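Putative transcription regulator (Lactobacillus plantarum WCFS1, PDB 3COL) probably binds DNA as a dimeric transcription regulator of the TetR family, through a helix-turn-helix domain near its N-terminus. Local coordinates at residues 85-89 with 137-141; 145-149 with 190-196. One frame throughout, in Å; residues are numbered along the deposited sequence.

Contact 1: residues 85-89 with 137-141; sequences VTTRI and LLTAA
The guanidinium group of R88 carries CD1 of L137 over one face, the methyl standing 3.8 Å above the plane near its centre. At its edges, NE bonds to I83 O, just before the helix, and NH2 to L78 O at the end of the preceding helix; these two bonds help to hold the plane. R88 runs back toward the start of its helix, and the bend at chi3 (-90°) turns its flat end toward L137. The same methyl also rests on the aliphatic root of the arginine, with L137 CD1 3.8 Å from R88 CB, and it meets V85 CG1 at 3.9 Å, where the valine and leucine side chains lie alongside one another, pointing opposite ways. L137 reaches this place because its CG lies anti to the backbone N (chi1 171°), which swings both methyls across to helix 85-102. I89 CG1 packs against L137 CG, and its CD1 goes on to end 3.7 Å from A141 CB and 4.1 Å from L138 CD2. V85 CG2 packs against A141 CB at 4.1 Å, close to where the two backbones come nearest. The helix segments run roughly antiparallel, at 143°, with axes 10.2 Å apart. M193 and W190 of helix 182-193 also touch I89, extending the apolar cluster. No hydrogen bond joins the two segments: cohesion comes from methyl packing, and the one buried charged group takes part through its carbon chain and flat face, NE and NH2 being bound to backbone carbonyls.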
ATOM      1  N   VAL A  85     -19.148  10.005 -16.405  1.00 12.83           N
ATOM      2  CA  VAL A  85     -17.965   9.447 -15.761  1.00 12.22           C
ATOM      3  C   VAL A  85     -18.082   9.334 -14.261  1.00 11.63           C
ATOM      4  O   VAL A  85     -17.435   8.482 -13.666  1.00 11.39           O
ATOM      5  CB  VAL A  85     -16.669  10.208 -16.123  1.00 12.68           C
ATOM      6  CG1 VAL A  85     -16.355   9.998 -17.589  1.00 12.31           C
ATOM      7  CG2 VAL A  85     -16.777  11.726 -15.771  1.00 13.57           C
ATOM      8  N   THR A  86     -18.887  10.204 -13.646  1.00 12.07           N
ATOM      9  CA  THR A  86     -19.030  10.264 -12.190  1.00 11.82           C
ATOM     10  C   THR A  86     -19.690   9.008 -11.692  1.00 11.85           C
ATOM     11  O   THR A  86     -19.283   8.426 -10.658  1.00 11.70           O
ATOM     12  CB  THR A  86     -19.821  11.566 -11.736  1.00 12.48           C
ATOM     13  OG1 THR A  86     -18.991  12.703 -11.961  1.00 14.08           O
ATOM     14  CG2 THR A  86     -20.206  11.537 -10.247  1.00 11.44           C
ATOM     15  N   THR A  87     -20.745   8.618 -12.414  1.00 11.50           N
ATOM     16  CA  THR A  87     -21.464   7.367 -12.174  1.00 10.72           C
ATOM     17  C   THR A  87     -20.515   6.139 -12.364  1.00 10.40           C
ATOM     18  O   THR A  87     -20.485   5.247 -11.526  1.00 10.08           O
ATOM     19  CB  THR A  87     -22.694   7.270 -13.126  1.00  9.94           C
ATOM     20  OG1 THR A  87     -23.583   8.361 -12.842  1.00 10.02           O
ATOM     21  CG2 THR A  87     -23.460   5.942 -12.948  1.00 10.44           C
ATOM     22  N   ARG A  88     -19.789   6.091 -13.482  1.00  9.52           N
ATOM     23  CA  ARG A  88     -18.912   4.955 -13.756  1.00  9.94           C
ATOM     24  C   ARG A  88     -17.772   4.832 -12.746  1.00  9.94           C
ATOM     25  O   ARG A  88     -17.412   3.730 -12.396  1.00 10.65           O
ATOM     26  CB  ARG A  88     -18.324   5.023 -15.184  1.00 10.08           C
ATOM     27  CG  ARG A  88     -19.360   4.797 -16.269  1.00  8.40           C
ATOM     28  CD  ARG A  88     -18.658   4.696 -17.620  1.00  9.10           C
ATOM     29  NE  ARG A  88     -18.532   6.001 -18.256  1.00  9.37           N
ATOM     30  CZ  ARG A  88     -17.667   6.291 -19.222  1.00 11.90           C
ATOM     31  NH1 ARG A  88     -17.666   7.515 -19.742  1.00 12.98           N
ATOM     32  NH2 ARG A  88     -16.816   5.372 -19.660  1.00  8.61           N
ATOM     33  N   ILE A  89     -17.188   5.950 -12.307  1.00 10.25           N
ATOM     34  CA  ILE A  89     -16.202   5.933 -11.211  1.00 10.84           C
ATOM     35  C   ILE A  89     -16.794   5.333  -9.913  1.00 11.21           C
ATOM     36  O   ILE A  89     -16.176   4.496  -9.272  1.00 12.37           O
ATOM     37  CB  ILE A  89     -15.543   7.339 -10.977  1.00 10.60           C
ATOM     38  CG1 ILE A  89     -14.663   7.694 -12.163  1.00 11.30           C
ATOM     39  CG2 ILE A  89     -14.631   7.347  -9.670  1.00 10.03           C
ATOM     40  CD1 ILE A  89     -14.147   9.121 -12.140  1.00 10.84           C
ATOM     41  N   LEU A 137     -11.147   5.595 -18.462  1.00 13.72           N
ATOM     42  CA  LEU A 137     -12.218   6.245 -17.698  1.00 13.41           C
ATOM     43  C   LEU A 137     -11.632   7.406 -16.883  1.00 13.20           C
ATOM     44  O   LEU A 137     -12.207   8.478 -16.837  1.00 12.77           O
ATOM     45  CB  LEU A 137     -12.896   5.242 -16.759  1.00 13.22           C
ATOM     46  CG  LEU A 137     -13.915   5.698 -15.697  1.00 13.77           C
ATOM     47  CD1 LEU A 137     -15.017   6.565 -16.338  1.00  9.76           C
ATOM     48  CD2 LEU A 137     -14.506   4.444 -14.971  1.00 12.78           C
ATOM     49  N   LEU A 138     -10.497   7.155 -16.228  1.00 13.55           N
ATOM     50  CA  LEU A 138      -9.895   8.157 -15.357  1.00 13.85           C
ATOM     51  C   LEU A 138      -9.361   9.334 -16.171  1.00 13.39           C
ATOM     52  O   LEU A 138      -9.623  10.485 -15.842  1.00 13.86           O
ATOM     53  CB  LEU A 138      -8.842   7.533 -14.413  1.00 12.09           C
ATOM     54  CG  LEU A 138      -9.447   6.516 -13.433  1.00 13.42           C
ATOM     55  CD1 LEU A 138      -8.409   5.968 -12.507  1.00 14.30           C
ATOM     56  CD2 LEU A 138     -10.523   7.157 -12.595  1.00 11.55           C
ATOM     57  N   THR A 139      -8.674   9.062 -17.272  1.00 14.73           N
ATOM     58  CA  THR A 139      -8.194  10.162 -18.137  1.00 14.71           C
ATOM     59  C   THR A 139      -9.331  11.014 -18.707  1.00 14.41           C
ATOM     60  O   THR A 139      -9.242  12.265 -18.756  1.00 13.36           O
ATOM     61  CB  THR A 139      -7.204   9.679 -19.261  1.00 16.37           C
ATOM     62  OG1 THR A 139      -7.887   8.822 -20.182  1.00 19.30           O
ATOM     63  CG2 THR A 139      -6.089   8.892 -18.660  1.00 16.39           C
ATOM     64  N   ALA A 140     -10.414  10.350 -19.110  1.00 13.85           N
ATOM     65  CA  ALA A 140     -11.603  11.063 -19.582  1.00 13.92           C
ATOM     66  C   ALA A 140     -12.186  11.958 -18.485  1.00 13.22           C
ATOM     67  O   ALA A 140     -12.528  13.104 -18.734  1.00 12.36           O
ATOM     68  CB  ALA A 140     -12.651  10.079 -20.104  1.00 14.45           C
ATOM     69  N   ALA A 141     -12.210  11.445 -17.250  1.00 13.50           N
ATOM     70  CA  ALA A 141     -12.669  12.219 -16.100  1.00 12.96           C
ATOM     71  C   ALA A 141     -11.722  13.399 -15.807  1.00 13.09           C
ATOM     72  O   ALA A 141     -12.164  14.486 -15.412  1.00 13.36           O
ATOM     73  CB  ALA A 141     -12.823  11.286 -14.856  1.00 11.70           C
TER

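Contact 2: residues 145-149 with 190-196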
ATOM      1  N   LYS A 145     -12.484  17.701 -16.383  1.00 17.49           N
ATOM      2  CA  LYS A 145     -12.308  18.385 -15.117  1.00 17.75           C
ATOM      3  C   LYS A 145     -13.269  17.898 -14.015  1.00 15.83           C
ATOM      4  O   LYS A 145     -13.650  18.655 -13.124  1.00 16.17           O
ATOM      5  CB  LYS A 145     -12.304  19.913 -15.300  1.00 19.51           C
ATOM      6  CG  LYS A 145     -11.093  20.411 -16.130  1.00 22.04           C
ATOM      7  CD  LYS A 145     -10.672  21.849 -15.746  1.00 27.65           C
ATOM      8  CE  LYS A 145      -9.428  22.335 -16.515  1.00 27.03           C
ATOM      9  NZ  LYS A 145      -9.479  23.844 -16.777  1.00 30.45           N
ATOM     10  N   VAL A 146     -13.618  16.618 -14.091  1.00 12.06           N
ATOM     11  CA  VAL A 146     -14.438  15.961 -13.082  1.00 10.95           C
ATOM     12  C   VAL A 146     -13.579  15.507 -11.904  1.00  9.15           C
ATOM     13  O   VAL A 146     -13.981  15.636 -10.737  1.00 10.00           O
ATOM     14  CB  VAL A 146     -15.199  14.792 -13.714  1.00 10.93           C
ATOM     15  CG1 VAL A 146     -15.800  13.894 -12.675  1.00 11.03           C
ATOM     16  CG2 VAL A 146     -16.322  15.357 -14.645  1.00 11.13           C
ATOM     17  N   ILE A 147     -12.405  14.952 -12.185  1.00  6.38           N
ATOM     18  CA  ILE A 147     -11.472  14.624 -11.101  1.00  4.05           C
ATOM     19  C   ILE A 147     -10.182  15.440 -11.285  1.00  4.75           C
ATOM     20  O   ILE A 147      -9.960  16.032 -12.367  1.00  4.34           O
ATOM     21  CB  ILE A 147     -11.209  13.098 -11.007  1.00  3.42           C
ATOM     22  CG1 ILE A 147     -10.408  12.627 -12.233  1.00  3.66           C
ATOM     23  CG2 ILE A 147     -12.537  12.345 -10.750  1.00  2.00           C
ATOM     24  CD1 ILE A 147     -10.117  11.098 -12.314  1.00  2.64           C
ATOM     25  N   LYS A 148      -9.372  15.507 -10.234  1.00  3.71           N
ATOM     26  CA  LYS A 148      -8.172  16.338 -10.192  1.00  4.76           C
ATOM     27  C   LYS A 148      -7.160  16.102 -11.319  1.00  3.71           C
ATOM     28  O   LYS A 148      -6.965  14.967 -11.771  1.00  2.74           O
ATOM     29  CB  LYS A 148      -7.471  16.154  -8.842  1.00  4.07           C
ATOM     30  CG  LYS A 148      -8.302  16.691  -7.647  1.00  5.55           C
ATOM     31  CD  LYS A 148      -7.512  16.616  -6.329  1.00  5.07           C
ATOM     32  CE  LYS A 148      -8.209  17.339  -5.177  1.00  2.00           C
ATOM     33  NZ  LYS A 148      -9.436  16.534  -4.770  1.00  2.11           N
ATOM     34  N   GLN A 149      -6.500  17.173 -11.764  1.00  3.52           N
ATOM     35  CA  GLN A 149      -5.434  17.040 -12.777  1.00  4.58           C
ATOM     36  C   GLN A 149      -4.205  16.440 -12.124  1.00  3.83           C
ATOM     37  O   GLN A 149      -3.206  17.120 -11.919  1.00  4.69           O
ATOM     38  CB  GLN A 149      -5.066  18.412 -13.408  1.00  4.77           C
ATOM     39  CG  GLN A 149      -6.242  19.146 -14.010  1.00 11.37           C
ATOM     40  CD  GLN A 149      -6.871  18.378 -15.155  1.00 17.99           C
ATOM     41  OE1 GLN A 149      -8.089  18.175 -15.175  1.00 19.39           O
ATOM     42  NE2 GLN A 149      -6.032  17.909 -16.100  1.00 17.25           N
ATOM     43  N   TRP A 190     -13.681   9.606  -2.873  1.00  3.89           N
ATOM     44  CA  TRP A 190     -14.253  10.527  -3.863  1.00  4.07           C
ATOM     45  C   TRP A 190     -13.822  11.974  -3.633  1.00  3.58           C
ATOM     46  O   TRP A 190     -13.503  12.679  -4.589  1.00  3.71           O
ATOM     47  CB  TRP A 190     -15.815  10.413  -3.934  1.00  3.71           C
ATOM     48  CG  TRP A 190     -16.468  11.323  -5.004  1.00  2.27           C
ATOM     49  CD1 TRP A 190     -17.429  12.287  -4.793  1.00  4.12           C
ATOM     50  CD2 TRP A 190     -16.189  11.354  -6.428  1.00  4.06           C
ATOM     51  NE1 TRP A 190     -17.758  12.891  -5.976  1.00  3.98           N
ATOM     52  CE2 TRP A 190     -17.008  12.360  -6.991  1.00  2.32           C
ATOM     53  CE3 TRP A 190     -15.298  10.649  -7.272  1.00  3.39           C
ATOM     54  CZ2 TRP A 190     -16.995  12.657  -8.366  1.00  6.32           C
ATOM     55  CZ3 TRP A 190     -15.273  10.948  -8.624  1.00  4.82           C
ATOM     56  CH2 TRP A 190     -16.112  11.948  -9.168  1.00  3.11           C
ATOM     57  N   ASP A 191     -13.853  12.441  -2.384  1.00  3.65           N
ATOM     58  CA  ASP A 191     -13.239  13.759  -2.044  1.00  3.37           C
ATOM     59  C   ASP A 191     -11.773  13.872  -2.520  1.00  3.73           C
ATOM     60  O   ASP A 191     -11.358  14.910  -3.076  1.00  2.56           O
ATOM     61  CB  ASP A 191     -13.299  14.052  -0.534  1.00  2.79           C
ATOM     62  CG  ASP A 191     -14.713  14.337  -0.052  1.00  3.42           C
ATOM     63  OD1 ASP A 191     -15.602  14.437  -0.913  1.00  3.28           O
ATOM     64  OD2 ASP A 191     -14.939  14.456   1.176  1.00  2.91           O
ATOM     65  N   ALA A 192     -10.992  12.824  -2.248  1.00  3.20           N
ATOM     66  CA  ALA A 192      -9.557  12.776  -2.667  1.00  3.15           C
ATOM     67  C   ALA A 192      -9.467  12.993  -4.173  1.00  3.82           C
ATOM     68  O   ALA A 192      -8.712  13.821  -4.618  1.00  4.62           O
ATOM     69  CB  ALA A 192      -8.960  11.456  -2.332  1.00  2.39           C
HETATM   70  N   MSE A 193     -10.272  12.262  -4.941  1.00  4.45           N
HETATM   71  CA  MSE A 193     -10.234  12.312  -6.415  1.00  6.49           C
HETATM   72  C   MSE A 193     -10.854  13.561  -7.072  1.00  6.64           C
HETATM   73  O   MSE A 193     -10.351  14.042  -8.077  1.00  7.26           O
HETATM   74  CB  MSE A 193     -10.964  11.084  -7.009  1.00  5.90           C
HETATM   75  CG  MSE A 193     -10.396   9.703  -6.596  1.00  3.04           C
HETATM   76 SE   MSE A 193     -11.500   8.272  -7.262  0.70  8.34          SE
HETATM   77  CE  MSE A 193     -10.962   8.226  -9.145  1.00  3.49           C
ATOM     78  N   LYS A 194     -11.983  14.025  -6.566  1.00  7.67           N
ATOM     79  CA  LYS A 194     -12.814  14.949  -7.332  1.00  7.79           C
ATOM     80  C   LYS A 194     -12.222  16.339  -7.461  1.00  7.32           C
ATOM     81  O   LYS A 194     -11.484  16.797  -6.597  1.00  6.14           O
ATOM     82  CB  LYS A 194     -14.263  14.986  -6.828  1.00  7.52           C
ATOM     83  CG  LYS A 194     -14.501  15.831  -5.600  1.00 10.94           C
ATOM     84  CD  LYS A 194     -15.998  15.924  -5.304  1.00 13.76           C
ATOM     85  CE  LYS A 194     -16.244  16.151  -3.822  1.00 15.51           C
ATOM     86  NZ  LYS A 194     -15.791  17.520  -3.512  1.00 18.76           N
ATOM     87  N   GLN A 195     -12.540  16.993  -8.577  1.00  9.33           N
ATOM     88  CA  GLN A 195     -11.944  18.269  -8.923  1.00 12.08           C
ATOM     89  C   GLN A 195     -12.472  19.380  -7.983  1.00 13.91           C
ATOM     90  O   GLN A 195     -13.673  19.532  -7.822  1.00 14.06           O
ATOM     91  CB  GLN A 195     -12.207  18.549 -10.393  1.00 12.89           C
ATOM     92  CG  GLN A 195     -12.044  20.006 -10.827  1.00 15.10           C
ATOM     93  CD  GLN A 195     -10.588  20.443 -10.826  1.00 18.66           C
ATOM     94  OE1 GLN A 195      -9.726  19.800 -11.440  1.00 19.03           O
ATOM     95  NE2 GLN A 195     -10.313  21.559 -10.151  1.00 20.70           N
ATOM     96  N   ASP A 196     -11.531  20.129  -7.390  1.00 16.98           N
ATOM     97  CA  ASP A 196     -11.677  20.996  -6.185  1.00 17.93           C
ATOM     98  C   ASP A 196     -11.399  20.268  -4.839  1.00 18.64           C
ATOM     99  O   ASP A 196     -12.268  19.530  -4.364  1.00 17.85           O
ATOM    100  CB  ASP A 196     -13.025  21.659  -6.145  1.00 19.18           C
ATOM    101  CG  ASP A 196     -13.173  22.747  -7.193  1.00 21.94           C
ATOM    102  OD1 ASP A 196     -14.021  23.628  -6.967  1.00 24.99           O
ATOM    103  OD2 ASP A 196     -12.457  22.716  -8.220  1.00 23.03           O
ATOM    104  OXT ASP A 196     -10.337  20.400  -4.187  1.00 17.71           O
TER
HETATM  105  O   HOH W   1      -6.882  19.746 -10.603  1.00 11.61           O
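K148 lays its side chain across the C-terminal end of helix 182-193, where NZ bonds to A192 O and K194 O, each at 2.8 Å. The chain runs extended to CE, and a turn at chi4 (71°) drops NZ between these two oxygens. It approaches A192 O from well above the carbonyl plane and K194 O with a modest tilt. The same amine forms a salt bridge to D191 of the second subunit, which probably favours its charged state. Backbones join beside it in a single beta bridge, I147 with K194: K148 N donates to M193 O at 2.8 Å, nearly straight at 168°, and Q195 N to V146 O at 2.9 Å. On the apolar side K194 CB sits over one face of the W190 ring, while V146 CG1 comes to its edge at CH2; the side chains of I147 and W190 cross at about a right angle, with I147 CG2 3.7 Å from W190 CZ3. The loop leaving helix 133-143 is thus tied to the C-terminal tail. V146 touches V85 and T86 of helix 85-102, W190 and M193 touch I89, and helix 152-171 adds H155 against I147 and K148, V158 against A192 and M193.

How the contacts relate
Both segments of contact 1 precede those of contact 2 along the chain, and the centres of the two contacts lie about 10 Å apart on the same side of the chain's centre. Helix 133-143 supplies one half of contact 1, and the loop that follows it one half of contact 2; A141 O, in the former, probably accepts hydrogen bonds from V146 N and I147 N in the latter. T86 OG1 against V146 CG1 and L138 O against I147 CD1 add packing between them. Together they bring helices 85-102, 133-143 and 182-193 into one packed cluster, and K148, D191 and A192 of contact 2 also face the second subunit, far along the chain from the predicted DNA-binding region.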